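Local coordinates for protein inactive glucansucrase (PDB 5JBD) that belongs to glycoside hydrolase family 70, whose members are built round a TIM barrel, and carries a bound calcium ion, at residues S235-L238 with N242-D245; R217-T222 with Y840-S845; N229-N234 with N768-Q773. One frame throughout, in Å; residues are numbered along the deposited sequence.

Interaction 1 (S235-L238 with N242-D245); sequences SPEL and NDID. With CA (calcium ion), chain C.
The carboxylates of E237 and D243 converge on one calcium ion, each side chain leaving its backbone with CG anti to its own N (chi1 -176° in E237 and -166° in D243). The E237 chain then bends at CG (chi2 61°) and folds back, which lets the residue bind the metal twice: its carbonyl O and its OE2 each lie 2.3 Å from the ion. D243 approaches from the other segment and uses both carboxylate oxygens, unevenly, with OD1 at 2.4 Å from the calcium and OD2 at a looser 2.8 Å. The two carboxylate planes are steeply inclined to each other. Close oxygen pairs result, such as E237 O and D243 OD1 at 3.1 Å, which would be expected to repel each other without the cation between them.

The site is a shell of seven oxygen atoms, from four residues and a water, set beside a six-stranded antiparallel sheet, in which D243 lies on strand 242-244. N287 O and N751 OD1, from loops that follow two neighbouring strands of the TIM barrel, supply two of these, so the ion ties this sheet to the barrel. The remaining oxygen is that of a water, 2.4 Å from the calcium, which donates a 2.7 Å hydrogen bond to I244 O, linking strand backbone to metal. The second carboxylate oxygen of E237, OE1, accepts from N220 N, a second-shell bond that should fix the rotation of the group. The L238 side chain crosses that of D243 at roughly a right angle, and its CD2 methyl packs 3.5 Å from D243 CG.

Interaction 2 (R217-T222 with Y840-S845); sequences RLMNRT and YQNGTS
The R217 guanidinium meets strand 841-845 at its edge: the carbonyl of Q841 lies in the guanidinium plane there, with N842 CA close to that plane as well. Within 217-222 itself, L218 CD1 sits over one face of the R221 guanidinium, toward its rim. R217 NE donates to Q841 O across 2.7 Å, almost perfectly straight at 177°, whereas NH2 reaches the same oxygen only weakly at 3.4 Å. The chain is extended from CG to NE, with CG anti to the carbonyl carbon (chi1 -64°), and this carries the group across the strand to the carbonyl. NH2 has further acceptors in A212 O and A838 O.

Q841 and N842 lie on a central strand of the antiparallel sheet, between strands 242-244 and 193-197. D243 on the neighbouring strand bonds through its backbone to both N842 and G843, and N842 has helical backbone angles, as in a classic beta bulge. The N842 side chain runs antiparallel to the aliphatic start of R217, its amide plane 65° from the guanidinium. M219 runs past it too, its CG 4.0 Å from N842 CG, before bending at the sulfur, and its side chain also touches E237.

Interaction 3 (N229-N234 with N768-Q773); sequences NNNSDN and NNRGMQ
R770 presents one face of its guanidinium to two asparagines, N234 and N231, instead of reaching them through its N-H groups. N234 OD1 hangs 2.9 Å above the guanidinium plane, off toward the rim and 3.1 Å from R770 CZ; the angles are too poor for a hydrogen bond to NE or NH1, so the attraction is probably that of a partial negative charge lying over a cation. N231 ND2 lies over the same face, 3.4 Å from R770 NH2. That pairing of two donors is explained by where the amide points: N231 ND2 gives its hydrogen bond to N234 OD1 over 3.1 Å, at 157°.

Two waters lie at the guanidinium edge. One, in plane, accepts from R770 NH2 (2.9 Å) and can donate to N231 OD1, though it has more acceptors in reach than protons. The other, also in plane, accepts from R770 NH1 at 3.0 Å and donates to N234 O at 2.6 Å. NH1 has in addition a weak bond to S235 O. A bend at chi3 (58°) turns the arginine end toward the asparagines. This is a surface contact between two irregular loops, one leading into strand 242-244 and the other lying between strands 758-767 and 784-791.

Each loop has internal hydrogen bonds that should limit its flexibility. N230 OD1 accepts from S232 N in an Asx turn, and from S232 OG as well. At the base of R770, N768 OD1 takes R770 N at 2.9 Å and M772 N from the opposite face of its amide. N768 to G771 form a type I turn, and N768 N bonds to M772 O, with G771 at positive phi: the combination typical of an Asx turn joined to a type I turn with a G1 bulge.

The three contacts lie at increasing distance from the calcium ion. Interaction 1 holds it; interaction 2, with its centre about 4 Å from that of interaction 1, brings the N842 side chain to about 5 Å from the ion; interaction 3, centred about 11 Å from either, keeps the R770 side chain about 10 Å from it. Interactions 1 and 2 share the antiparallel sheet and are joined by probable hydrogen bonds from T222 OG1 to S235 O (2.7 Å) and from R217 N to D245 OD2 (2.8 Å). Segment 768-773 of interaction 3 is bonded to both, through L238 N to N769 O (3.0 Å) and N220 ND2 to R770 O (2.9 Å).

Interaction 1 (S235-L238 with N242-D245)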
ATOM      1  N   SER A 235     -11.864 -11.508   4.898  1.00 22.90           N
ATOM      2  CA  SER A 235     -10.863 -10.498   4.529  1.00 23.11           C
ATOM      3  C   SER A 235     -10.571  -9.581   5.730  1.00 23.23           C
ATOM      4  O   SER A 235     -11.505  -9.039   6.319  1.00 24.78           O
ATOM      5  CB  SER A 235     -11.331  -9.671   3.332  1.00 23.19           C
ATOM      6  OG  SER A 235     -10.236  -8.986   2.762  1.00 22.80           O
ATOM      7  N   PRO A 236      -9.285  -9.407   6.096  1.00 23.13           N
ATOM      8  CA  PRO A 236      -8.957  -8.738   7.372  1.00 24.31           C
ATOM      9  C   PRO A 236      -9.076  -7.219   7.365  1.00 24.32           C
ATOM     10  O   PRO A 236      -8.849  -6.564   6.336  1.00 23.72           O
ATOM     11  CB  PRO A 236      -7.493  -9.144   7.610  1.00 24.49           C
ATOM     12  CG  PRO A 236      -6.935  -9.319   6.235  1.00 24.12           C
ATOM     13  CD  PRO A 236      -8.061  -9.899   5.420  1.00 23.67           C
ATOM     14  N   GLU A 237      -9.412  -6.667   8.527  1.00 25.61           N
ATOM     15  CA  GLU A 237      -9.470  -5.217   8.707  1.00 24.74           C
ATOM     16  C   GLU A 237      -8.077  -4.585   8.667  1.00 24.78           C
ATOM     17  O   GLU A 237      -7.914  -3.474   8.133  1.00 23.57           O
ATOM     18  CB  GLU A 237     -10.132  -4.868  10.043  1.00 25.63           C
ATOM     19  CG  GLU A 237     -10.337  -3.359  10.286  1.00 24.68           C
ATOM     20  CD  GLU A 237     -11.224  -2.730   9.240  1.00 24.59           C
ATOM     21  OE1 GLU A 237     -12.377  -3.203   9.127  1.00 25.35           O
ATOM     22  OE2 GLU A 237     -10.765  -1.821   8.501  1.00 24.50           O
ATOM     23  N   LEU A 238      -7.088  -5.277   9.234  1.00 24.97           N
ATOM     24  CA  LEU A 238      -5.764  -4.678   9.495  1.00 26.05           C
ATOM     25  C   LEU A 238      -4.676  -5.163   8.538  1.00 26.04           C
ATOM     26  O   LEU A 238      -4.560  -6.372   8.271  1.00 26.52           O
ATOM     27  CB  LEU A 238      -5.349  -4.969  10.938  1.00 26.69           C
ATOM     28  CG  LEU A 238      -6.356  -4.561  12.022  1.00 27.46           C
ATOM     29  CD1 LEU A 238      -5.868  -4.957  13.410  1.00 28.38           C
ATOM     30  CD2 LEU A 238      -6.657  -3.071  11.985  1.00 28.15           C
ATOM     31  N   ASN A 242      -1.513   3.038  11.056  1.00 24.84           N
ATOM     32  CA  ASN A 242      -2.678   3.414  11.830  1.00 25.18           C
ATOM     33  C   ASN A 242      -3.908   3.146  10.986  1.00 24.45           C
ATOM     34  O   ASN A 242      -4.162   3.859  10.015  1.00 25.56           O
ATOM     35  CB  ASN A 242      -2.639   4.893  12.226  1.00 24.69           C
ATOM     36  CG  ASN A 242      -1.536   5.198  13.228  1.00 25.64           C
ATOM     37  OD1 ASN A 242      -0.353   5.166  12.892  1.00 23.73           O
ATOM     38  ND2 ASN A 242      -1.922   5.513  14.462  1.00 25.68           N
ATOM     39  N   ASP A 243      -4.697   2.161  11.386  1.00 24.52           N
ATOM     40  CA  ASP A 243      -5.854   1.731  10.600  1.00 24.27           C
ATOM     41  C   ASP A 243      -7.023   2.689  10.813  1.00 25.11           C
ATOM     42  O   ASP A 243      -7.469   2.889  11.946  1.00 27.39           O
ATOM     43  CB  ASP A 243      -6.269   0.311  10.986  1.00 24.22           C
ATOM     44  CG  ASP A 243      -7.236  -0.311   9.979  1.00 23.10           C
ATOM     45  OD1 ASP A 243      -6.780  -0.643   8.882  1.00 23.25           O
ATOM     46  OD2 ASP A 243      -8.442  -0.451  10.264  1.00 22.58           O
ATOM     47  N   ILE A 244      -7.521   3.279   9.728  1.00 24.32           N
ATOM     48  CA  ILE A 244      -8.597   4.267   9.830  1.00 24.66           C
ATOM     49  C   ILE A 244      -9.943   3.572  10.026  1.00 25.95           C
ATOM     50  O   ILE A 244     -10.250   2.587   9.338  1.00 26.70           O
ATOM     51  CB  ILE A 244      -8.633   5.183   8.597  1.00 24.39           C
ATOM     52  CG1 ILE A 244      -7.287   5.901   8.405  1.00 24.95           C
ATOM     53  CG2 ILE A 244      -9.775   6.190   8.706  1.00 25.03           C
ATOM     54  CD1 ILE A 244      -6.860   6.810   9.548  1.00 25.97           C
ATOM     55  N   ASP A 245     -10.747   4.076  10.970  1.00 26.56           N
ATOM     56  CA  ASP A 245     -12.081   3.526  11.212  1.00 26.07           C
ATOM     57  C   ASP A 245     -13.081   4.021  10.149  1.00 26.15           C
ATOM     58  O   ASP A 245     -13.800   5.000  10.350  1.00 25.00           O
ATOM     59  CB  ASP A 245     -12.597   3.831  12.608  1.00 26.94           C
ATOM     60  CG  ASP A 245     -13.971   3.233  12.860  1.00 27.53           C
ATOM     61  OD1 ASP A 245     -14.420   2.367  12.062  1.00 27.36           O
ATOM     62  OD2 ASP A 245     -14.609   3.600  13.866  1.00 26.38           O
TER
HETATM   63 CA    CA C1701      -8.691  -1.354   7.602  1.00 22.75          CA
HETATM   64  O   HOH W   1      -9.238   0.981   7.379  1.00 26.28           O

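Interaction 2 (R217-T222 with Y840-S845)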
ATOM      1  N   ARG A 217     -15.952   1.617  15.290  1.00 28.53           N
ATOM      2  CA  ARG A 217     -14.932   0.584  15.169  1.00 28.43           C
ATOM      3  C   ARG A 217     -15.534  -0.779  14.762  1.00 28.67           C
ATOM      4  O   ARG A 217     -15.176  -1.819  15.327  1.00 30.05           O
ATOM      5  CB  ARG A 217     -14.081   0.468  16.461  1.00 28.51           C
ATOM      6  CG  ARG A 217     -13.246   1.717  16.785  1.00 28.55           C
ATOM      7  CD  ARG A 217     -12.155   1.461  17.834  1.00 28.21           C
ATOM      8  NE  ARG A 217     -11.328   2.653  18.070  1.00 28.55           N
ATOM      9  CZ  ARG A 217     -11.293   3.404  19.191  1.00 28.91           C
ATOM     10  NH1 ARG A 217     -12.008   3.105  20.279  1.00 27.80           N
ATOM     11  NH2 ARG A 217     -10.501   4.473  19.230  1.00 28.69           N
ATOM     12  N   LEU A 218     -16.458  -0.766  13.804  1.00 28.49           N
ATOM     13  CA  LEU A 218     -17.003  -2.019  13.266  1.00 29.25           C
ATOM     14  C   LEU A 218     -15.903  -2.580  12.387  1.00 27.00           C
ATOM     15  O   LEU A 218     -15.595  -2.008  11.347  1.00 27.17           O
ATOM     16  CB  LEU A 218     -18.279  -1.787  12.463  1.00 29.41           C
ATOM     17  CG  LEU A 218     -19.440  -1.127  13.212  1.00 31.93           C
ATOM     18  CD1 LEU A 218     -20.695  -1.093  12.351  1.00 30.65           C
ATOM     19  CD2 LEU A 218     -19.740  -1.793  14.552  1.00 33.17           C
ATOM     20  N   MET A 219     -15.242  -3.634  12.853  1.00 26.35           N
ATOM     21  CA  MET A 219     -14.087  -4.186  12.136  1.00 26.37           C
ATOM     22  C   MET A 219     -14.502  -5.377  11.267  1.00 25.34           C
ATOM     23  O   MET A 219     -15.444  -6.075  11.578  1.00 26.26           O
ATOM     24  CB  MET A 219     -12.996  -4.612  13.110  1.00 27.66           C
ATOM     25  CG  MET A 219     -12.408  -3.432  13.871  1.00 29.25           C
ATOM     26  SD  MET A 219     -11.017  -3.910  14.881  1.00 32.89           S
ATOM     27  CE  MET A 219      -9.742  -4.235  13.699  1.00 33.31           C
ATOM     28  N   ASN A 220     -13.788  -5.556  10.170  1.00 24.33           N
ATOM     29  CA  ASN A 220     -13.951  -6.697   9.272  1.00 25.52           C
ATOM     30  C   ASN A 220     -15.293  -6.673   8.532  1.00 24.74           C
ATOM     31  O   ASN A 220     -15.766  -7.715   8.084  1.00 25.39           O
ATOM     32  CB  ASN A 220     -13.757  -8.038  10.019  1.00 26.75           C
ATOM     33  CG  ASN A 220     -12.503  -8.059  10.875  1.00 26.43           C
ATOM     34  OD1 ASN A 220     -11.379  -7.983  10.379  1.00 26.24           O
ATOM     35  ND2 ASN A 220     -12.693  -8.151  12.177  1.00 28.56           N
ATOM     36  N   ARG A 221     -15.871  -5.485   8.335  1.00 25.40           N
ATOM     37  CA  ARG A 221     -17.083  -5.330   7.531  1.00 25.98           C
ATOM     38  C   ARG A 221     -16.667  -5.175   6.078  1.00 24.49           C
ATOM     39  O   ARG A 221     -17.045  -4.215   5.390  1.00 24.30           O
ATOM     40  CB  ARG A 221     -17.935  -4.155   8.014  1.00 27.80           C
ATOM     41  CG  ARG A 221     -18.430  -4.273   9.454  1.00 29.77           C
ATOM     42  CD  ARG A 221     -19.228  -5.550   9.695  1.00 31.92           C
ATOM     43  NE  ARG A 221     -19.985  -5.462  10.941  1.00 33.37           N
ATOM     44  CZ  ARG A 221     -21.238  -5.004  11.073  1.00 37.60           C
ATOM     45  NH1 ARG A 221     -21.973  -4.591  10.031  1.00 36.57           N
ATOM     46  NH2 ARG A 221     -21.778  -4.966  12.287  1.00 41.51           N
ATOM     47  N   THR A 222     -15.930  -6.186   5.627  1.00 24.22           N
ATOM     48  CA  THR A 222     -15.142  -6.175   4.408  1.00 23.05           C
ATOM     49  C   THR A 222     -15.792  -7.092   3.388  1.00 23.16           C
ATOM     50  O   THR A 222     -16.283  -8.165   3.746  1.00 23.03           O
ATOM     51  CB  THR A 222     -13.736  -6.698   4.694  1.00 23.57           C
ATOM     52  OG1 THR A 222     -13.811  -7.906   5.483  1.00 24.22           O
ATOM     53  CG2 THR A 222     -12.935  -5.629   5.479  1.00 23.51           C
ATOM     54  N   TYR A 840     -10.771   8.195  15.707  1.00 29.36           N
ATOM     55  CA  TYR A 840     -11.090   7.870  14.316  1.00 28.23           C
ATOM     56  C   TYR A 840     -10.330   6.652  13.756  1.00 28.59           C
ATOM     57  O   TYR A 840     -10.316   6.443  12.527  1.00 27.51           O
ATOM     58  CB  TYR A 840     -10.813   9.095  13.424  1.00 28.01           C
ATOM     59  CG  TYR A 840     -11.681  10.290  13.704  1.00 28.88           C
ATOM     60  CD1 TYR A 840     -13.071  10.165  13.798  1.00 29.24           C
ATOM     61  CD2 TYR A 840     -11.126  11.562  13.869  1.00 29.91           C
ATOM     62  CE1 TYR A 840     -13.866  11.261  14.055  1.00 30.27           C
ATOM     63  CE2 TYR A 840     -11.922  12.668  14.130  1.00 30.15           C
ATOM     64  CZ  TYR A 840     -13.287  12.513  14.220  1.00 30.26           C
ATOM     65  OH  TYR A 840     -14.098  13.596  14.476  1.00 30.41           O
ATOM     66  N   GLN A 841      -9.732   5.845  14.638  1.00 28.47           N
ATOM     67  CA  GLN A 841      -8.827   4.748  14.249  1.00 28.08           C
ATOM     68  C   GLN A 841      -9.207   3.443  14.953  1.00 28.22           C
ATOM     69  O   GLN A 841      -9.657   3.460  16.111  1.00 28.32           O
ATOM     70  CB  GLN A 841      -7.376   5.122  14.595  1.00 27.21           C
ATOM     71  CG  GLN A 841      -6.887   6.339  13.832  1.00 26.47           C
ATOM     72  CD  GLN A 841      -5.544   6.865  14.316  1.00 28.40           C
ATOM     73  OE1 GLN A 841      -4.721   6.135  14.874  1.00 27.51           O
ATOM     74  NE2 GLN A 841      -5.311   8.144  14.072  1.00 28.96           N
ATOM     75  N   ASN A 842      -9.024   2.330  14.241  1.00 27.22           N
ATOM     76  CA  ASN A 842      -9.297   0.991  14.769  1.00 26.49           C
ATOM     77  C   ASN A 842      -8.144   0.450  15.594  1.00 26.10           C
ATOM     78  O   ASN A 842      -8.366  -0.317  16.532  1.00 25.10           O
ATOM     79  CB  ASN A 842      -9.543  -0.018  13.625  1.00 26.42           C
ATOM     80  CG  ASN A 842     -10.870   0.187  12.914  1.00 27.08           C
ATOM     81  OD1 ASN A 842     -10.964  -0.020  11.683  1.00 30.20           O
ATOM     82  ND2 ASN A 842     -11.895   0.554  13.646  1.00 24.57           N
ATOM     83  N   GLY A 843      -6.917   0.848  15.250  1.00 25.43           N
ATOM     84  CA  GLY A 843      -5.732   0.308  15.896  1.00 25.39           C
ATOM     85  C   GLY A 843      -4.505   0.662  15.104  1.00 24.96           C
ATOM     86  O   GLY A 843      -4.560   1.513  14.212  1.00 26.05           O
ATOM     87  N   THR A 844      -3.389   0.033  15.439  1.00 25.55           N
ATOM     88  CA  THR A 844      -2.132   0.267  14.737  1.00 25.56           C
ATOM     89  C   THR A 844      -1.318  -1.004  14.720  1.00 26.68           C
ATOM     90  O   THR A 844      -1.435  -1.828  15.632  1.00 28.41           O
ATOM     91  CB  THR A 844      -1.295   1.411  15.381  1.00 25.33           C
ATOM     92  OG1 THR A 844      -0.041   1.565  14.693  1.00 25.17           O
ATOM     93  CG2 THR A 844      -1.007   1.128  16.844  1.00 26.17           C
ATOM     94  N   SER A 845      -0.483  -1.160  13.691  1.00 26.55           N
ATOM     95  CA  SER A 845       0.593  -2.135  13.744  1.00 27.55           C
ATOM     96  C   SER A 845       1.562  -1.732  14.859  1.00 28.65           C
ATOM     97  O   SER A 845       1.607  -0.571  15.255  1.00 28.54           O
ATOM     98  CB  SER A 845       1.323  -2.261  12.405  1.00 28.24           C
ATOM     99  OG  SER A 845       1.707  -1.001  11.883  1.00 29.94           O
TER

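Interaction 3 (N229-N234 with N768-Q773)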
ATOM      1  N   ASN A 229     -22.931 -10.460   8.495  1.00 30.64           N
ATOM      2  CA  ASN A 229     -23.595 -11.769   8.487  1.00 32.19           C
ATOM      3  C   ASN A 229     -23.154 -12.696   7.340  1.00 30.84           C
ATOM      4  O   ASN A 229     -23.887 -13.590   6.945  1.00 32.74           O
ATOM      5  CB  ASN A 229     -25.124 -11.574   8.477  1.00 34.74           C
ATOM      6  CG  ASN A 229     -25.643 -11.014   7.161  1.00 36.79           C
ATOM      7  OD1 ASN A 229     -24.878 -10.597   6.288  1.00 36.32           O
ATOM      8  ND2 ASN A 229     -26.956 -11.009   7.012  1.00 39.81           N
ATOM      9  N   ASN A 230     -21.974 -12.464   6.787  1.00 29.67           N
ATOM     10  CA  ASN A 230     -21.446 -13.327   5.729  1.00 27.13           C
ATOM     11  C   ASN A 230     -19.945 -13.151   5.655  1.00 25.99           C
ATOM     12  O   ASN A 230     -19.423 -12.369   4.836  1.00 25.34           O
ATOM     13  CB  ASN A 230     -22.109 -13.017   4.387  1.00 27.58           C
ATOM     14  CG  ASN A 230     -21.548 -13.853   3.245  1.00 28.32           C
ATOM     15  OD1 ASN A 230     -20.708 -14.748   3.454  1.00 29.50           O
ATOM     16  ND2 ASN A 230     -21.998 -13.563   2.030  1.00 26.93           N
ATOM     17  N   ASN A 231     -19.248 -13.877   6.518  1.00 25.35           N
ATOM     18  CA  ASN A 231     -17.788 -13.842   6.525  1.00 25.82           C
ATOM     19  C   ASN A 231     -17.165 -14.939   5.650  1.00 26.26           C
ATOM     20  O   ASN A 231     -16.121 -15.496   5.990  1.00 26.78           O
ATOM     21  CB  ASN A 231     -17.233 -13.951   7.947  1.00 25.70           C
ATOM     22  CG  ASN A 231     -15.758 -13.617   7.992  1.00 25.20           C
ATOM     23  OD1 ASN A 231     -15.297 -12.819   7.187  1.00 24.45           O
ATOM     24  ND2 ASN A 231     -15.014 -14.231   8.898  1.00 25.67           N
ATOM     25  N   SER A 232     -17.776 -15.225   4.506  1.00 25.76           N
ATOM     26  CA  SER A 232     -17.238 -16.261   3.621  1.00 27.21           C
ATOM     27  C   SER A 232     -15.884 -15.870   3.011  1.00 27.48           C
ATOM     28  O   SER A 232     -15.097 -16.759   2.668  1.00 26.39           O
ATOM     29  CB  SER A 232     -18.256 -16.634   2.536  1.00 26.37           C
ATOM     30  OG  SER A 232     -18.652 -15.505   1.787  1.00 28.19           O
ATOM     31  N   ASP A 233     -15.605 -14.561   2.903  1.00 26.50           N
ATOM     32  CA  ASP A 233     -14.317 -14.071   2.393  1.00 25.46           C
ATOM     33  C   ASP A 233     -13.206 -14.055   3.443  1.00 25.59           C
ATOM     34  O   ASP A 233     -12.029 -14.245   3.119  1.00 25.26           O
ATOM     35  CB  ASP A 233     -14.453 -12.658   1.830  1.00 25.04           C
ATOM     36  CG  ASP A 233     -15.558 -12.545   0.833  1.00 25.85           C
ATOM     37  OD1 ASP A 233     -15.452 -13.185  -0.231  1.00 26.97           O
ATOM     38  OD2 ASP A 233     -16.553 -11.849   1.125  1.00 26.59           O
ATOM     39  N   ASN A 234     -13.583 -13.790   4.689  1.00 24.76           N
ATOM     40  CA  ASN A 234     -12.642 -13.636   5.791  1.00 26.69           C
ATOM     41  C   ASN A 234     -11.516 -12.675   5.450  1.00 24.67           C
ATOM     42  O   ASN A 234     -10.350 -12.983   5.706  1.00 24.92           O
ATOM     43  CB  ASN A 234     -12.111 -15.007   6.234  1.00 27.23           C
ATOM     44  CG  ASN A 234     -11.433 -14.964   7.589  1.00 28.75           C
ATOM     45  OD1 ASN A 234     -11.952 -14.364   8.546  1.00 29.02           O
ATOM     46  ND2 ASN A 234     -10.270 -15.598   7.686  1.00 28.56           N
ATOM     47  N   ASN A 768      -4.466 -10.254  16.272  1.00 27.92           N
ATOM     48  CA  ASN A 768      -4.135 -10.585  14.886  1.00 28.85           C
ATOM     49  C   ASN A 768      -4.725  -9.516  13.946  1.00 28.29           C
ATOM     50  O   ASN A 768      -5.262  -8.493  14.409  1.00 26.61           O
ATOM     51  CB  ASN A 768      -4.621 -12.009  14.539  1.00 29.90           C
ATOM     52  CG  ASN A 768      -6.140 -12.149  14.505  1.00 32.00           C
ATOM     53  OD1 ASN A 768      -6.891 -11.170  14.524  1.00 30.74           O
ATOM     54  ND2 ASN A 768      -6.602 -13.395  14.450  1.00 33.01           N
ATOM     55  N   ASN A 769      -4.652  -9.765  12.640  1.00 27.77           N
ATOM     56  CA  ASN A 769      -5.129  -8.796  11.642  1.00 26.96           C
ATOM     57  C   ASN A 769      -6.662  -8.656  11.528  1.00 27.06           C
ATOM     58  O   ASN A 769      -7.146  -7.824  10.759  1.00 25.64           O
ATOM     59  CB  ASN A 769      -4.503  -9.067  10.276  1.00 26.64           C
ATOM     60  CG  ASN A 769      -4.908 -10.409   9.682  1.00 26.78           C
ATOM     61  OD1 ASN A 769      -5.606 -11.209  10.309  1.00 25.45           O
ATOM     62  ND2 ASN A 769      -4.417 -10.675   8.484  1.00 26.13           N
ATOM     63  N   ARG A 770      -7.412  -9.453  12.285  1.00 27.46           N
ATOM     64  CA  ARG A 770      -8.858  -9.262  12.424  1.00 28.95           C
ATOM     65  C   ARG A 770      -9.281  -8.615  13.764  1.00 29.00           C
ATOM     66  O   ARG A 770     -10.467  -8.510  14.058  1.00 27.97           O
ATOM     67  CB  ARG A 770      -9.587 -10.589  12.238  1.00 29.39           C
ATOM     68  CG  ARG A 770      -9.319 -11.279  10.912  1.00 30.91           C
ATOM     69  CD  ARG A 770     -10.200 -12.525  10.760  1.00 30.12           C
ATOM     70  NE  ARG A 770     -11.628 -12.214  10.861  1.00 30.40           N
ATOM     71  CZ  ARG A 770     -12.356 -11.608   9.919  1.00 31.15           C
ATOM     72  NH1 ARG A 770     -11.828 -11.210   8.756  1.00 34.53           N
ATOM     73  NH2 ARG A 770     -13.644 -11.398  10.133  1.00 32.29           N
ATOM     74  N   GLY A 771      -8.327  -8.152  14.570  1.00 31.03           N
ATOM     75  CA  GLY A 771      -8.663  -7.574  15.878  1.00 31.89           C
ATOM     76  C   GLY A 771      -9.094  -8.584  16.935  1.00 34.32           C
ATOM     77  O   GLY A 771      -9.690  -8.216  17.935  1.00 34.89           O
ATOM     78  N   MET A 772      -8.779  -9.859  16.727  1.00 35.36           N
ATOM     79  CA  MET A 772      -9.012 -10.878  17.737  1.00 39.00           C
ATOM     80  C   MET A 772      -7.738 -11.028  18.558  1.00 36.05           C
ATOM     81  O   MET A 772      -6.645 -11.087  18.002  1.00 32.72           O
ATOM     82  CB  MET A 772      -9.381 -12.213  17.085  1.00 44.34           C
ATOM     83  CG  MET A 772     -10.662 -12.145  16.255  1.00 52.34           C
ATOM     84  SD  MET A 772     -12.133 -11.653  17.209  1.00 61.30           S
ATOM     85  CE  MET A 772     -12.914 -10.479  16.092  1.00 63.36           C
ATOM     86  N   GLN A 773      -7.898 -11.119  19.875  1.00 34.23           N
ATOM     87  CA  GLN A 773      -6.762 -11.229  20.769  1.00 34.51           C
ATOM     88  C   GLN A 773      -5.990 -12.519  20.501  1.00 34.05           C
ATOM     89  O   GLN A 773      -6.605 -13.584  20.337  1.00 32.69           O
ATOM     90  CB  GLN A 773      -7.215 -11.185  22.239  1.00 34.92           C
ATOM     91  CG  GLN A 773      -6.045 -11.153  23.214  1.00 35.24           C
ATOM     92  CD  GLN A 773      -6.434 -10.931  24.665  1.00 34.83           C
ATOM     93  OE1 GLN A 773      -7.607 -10.759  24.999  1.00 34.00           O
ATOM     94  NE2 GLN A 773      -5.429 -10.943  25.540  1.00 34.05           N
TER
HETATM   95  O   HOH W   2     -14.342 -10.245   7.596  1.00 31.84           O
HETATM   96  O   HOH W   3      -9.115 -12.046   7.845  1.00 36.34           O